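Succinoglycan biosynthesis protein (Bacillus cereus ATCC 14579, PDB 2QGM) is of unknown function but is probably an enzyme related to erythromycin esterases, possibly with a part in making the polysaccharide succinoglycan. Local coordinates at residues L100-G105 with I149-D154. Numbering follows the deposited sequence.
Sequences LVTEMG and IEWMKD
The indole of W151 meets V101 and T102 with its benzo edge, and neither residue lies over a ring face: V101 CB sits in the ring plane and T102 CG2 close to it. This is helix-to-helix packing in an erythromycin esterase-like fold, joining helix 87-104, near its C-terminal end, to helix 143-157. The helices precede strands 108-111 and 166-171, which are parallel neighbours at one border of the large mixed sheet. The backbones stand well apart, with V101 and M152 nearest at 9.5 Å between their CA atoms, and a long, flat tryptophan suits such a gap. CG of W151 lies anti to the backbone N (chi1 167°), and the six-membered ring extends across to the other helix. V101, approaching from the opposite direction, is short and branched at CB, and both methyls come near the indole corner: CG1, to one side of the ring plane, lies 3.8 Å and CG2, near it, 3.9 Å from W151 CH2. Beyond W151, V101 also touches I165, just before strand 166-171. T102 divides its two branches. OG1 turns back to hydrogen-bond the carbonyl O of K98 one helical turn earlier, satisfying the hydroxyl within its own helix, while CG2 offers an apolar surface to W151 CZ2 at 4.1 Å. The closest approach belongs to the valine branch point, where V101 CB comes within 3.6 Å of W151 CH2.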
# COMPACT_ATOMS: atom_id res chain seq x y z
N LEU A 100 1.77 -1.46 -15.56
CA LEU A 100 1.19 -0.13 -15.39
C LEU A 100 2.18 0.97 -15.77
O LEU A 100 1.81 1.97 -16.40
CB LEU A 100 0.74 0.09 -13.94
CG LEU A 100 -0.45 -0.72 -13.45
CD1 LEU A 100 -0.79 -0.30 -12.03
CD2 LEU A 100 -1.65 -0.52 -14.36
N VAL A 101 3.44 0.80 -15.40
CA VAL A 101 4.45 1.81 -15.71
C VAL A 101 4.79 1.86 -17.20
O VAL A 101 4.74 2.93 -17.82
CB VAL A 101 5.75 1.57 -14.90
CG1 VAL A 101 6.85 2.50 -15.38
CG2 VAL A 101 5.51 1.82 -13.43
N THR A 102 5.09 0.70 -17.77
CA THR A 102 5.47 0.61 -19.17
C THR A 102 4.37 0.72 -20.22
O THR A 102 4.62 1.20 -21.33
CB THR A 102 6.24 -0.70 -19.44
OG1 THR A 102 5.37 -1.81 -19.18
CG2 THR A 102 7.46 -0.80 -18.55
N GLU A 103 3.16 0.27 -19.89
CA GLU A 103 2.05 0.30 -20.86
C GLU A 103 0.90 1.27 -20.56
O GLU A 103 0.12 1.60 -21.46
CB GLU A 103 1.46 -1.12 -21.01
CG GLU A 103 2.43 -2.18 -21.54
CD GLU A 103 3.01 -1.82 -22.90
OE1 GLU A 103 2.28 -1.25 -23.73
OE2 GLU A 103 4.20 -2.13 -23.14
N MSE A 104 0.80 1.74 -19.32
CA MSE A 104 -0.29 2.64 -18.96
C MSE A 104 0.09 3.99 -18.37
O MSE A 104 -0.76 4.72 -17.85
CB MSE A 104 -1.25 1.91 -18.02
CG MSE A 104 -1.97 0.75 -18.67
SE MSE A 104 -3.37 0.04 -17.57
CE MSE A 104 -4.59 1.54 -17.67
N GLY A 105 1.37 4.34 -18.45
CA GLY A 105 1.83 5.62 -17.95
C GLY A 105 1.73 5.89 -16.46
O GLY A 105 1.52 7.04 -16.06
N ILE A 149 12.29 -3.23 -6.76
CA ILE A 149 12.96 -1.97 -6.51
C ILE A 149 14.15 -1.82 -7.47
O ILE A 149 14.42 -0.72 -7.95
CB ILE A 149 13.43 -1.90 -5.05
CG1 ILE A 149 12.21 -1.95 -4.13
CG2 ILE A 149 14.26 -0.63 -4.81
CD1 ILE A 149 12.51 -1.98 -2.65
N GLU A 150 14.84 -2.91 -7.75
CA GLU A 150 15.97 -2.85 -8.67
C GLU A 150 15.49 -2.52 -10.08
O GLU A 150 16.12 -1.74 -10.79
CB GLU A 150 16.73 -4.17 -8.65
CG GLU A 150 17.40 -4.42 -7.31
CD GLU A 150 18.09 -5.76 -7.26
OE1 GLU A 150 17.46 -6.76 -7.67
OE2 GLU A 150 19.25 -5.82 -6.80
N TRP A 151 14.36 -3.11 -10.48
CA TRP A 151 13.82 -2.81 -11.80
C TRP A 151 13.48 -1.32 -11.90
O TRP A 151 13.71 -0.68 -12.93
CB TRP A 151 12.54 -3.62 -12.07
CG TRP A 151 11.82 -3.10 -13.27
CD1 TRP A 151 12.20 -3.24 -14.57
CD2 TRP A 151 10.68 -2.23 -13.27
NE1 TRP A 151 11.37 -2.50 -15.38
CE2 TRP A 151 10.43 -1.88 -14.61
CE3 TRP A 151 9.84 -1.72 -12.27
CZ2 TRP A 151 9.38 -1.03 -14.98
CZ3 TRP A 151 8.79 -0.88 -12.64
CH2 TRP A 151 8.58 -0.54 -13.98
N MSE A 152 12.91 -0.77 -10.84
CA MSE A 152 12.55 0.65 -10.83
C MSE A 152 13.80 1.50 -11.06
O MSE A 152 13.77 2.48 -11.82
CB MSE A 152 11.90 1.02 -9.49
CG MSE A 152 10.57 0.33 -9.25
SE MSE A 152 9.72 0.92 -7.63
CE MSE A 152 7.95 0.20 -7.98
N LYS A 153 14.91 1.12 -10.42
CA LYS A 153 16.16 1.84 -10.59
C LYS A 153 16.60 1.72 -12.06
O LYS A 153 17.01 2.70 -12.68
CB LYS A 153 17.24 1.25 -9.67
CG LYS A 153 18.56 1.98 -9.71
CD LYS A 153 19.66 1.23 -8.96
CE LYS A 153 20.07 -0.04 -9.68
NZ LYS A 153 21.15 -0.78 -8.96
N ASP A 154 16.48 0.51 -12.62
CA ASP A 154 16.86 0.29 -14.02
C ASP A 154 16.00 1.14 -14.96
O ASP A 154 16.53 1.76 -15.88
CB ASP A 154 16.70 -1.18 -14.43
CG ASP A 154 17.67 -2.10 -13.71
OD1 ASP A 154 18.72 -1.63 -13.22
OD2 ASP A 154 17.38 -3.32 -13.64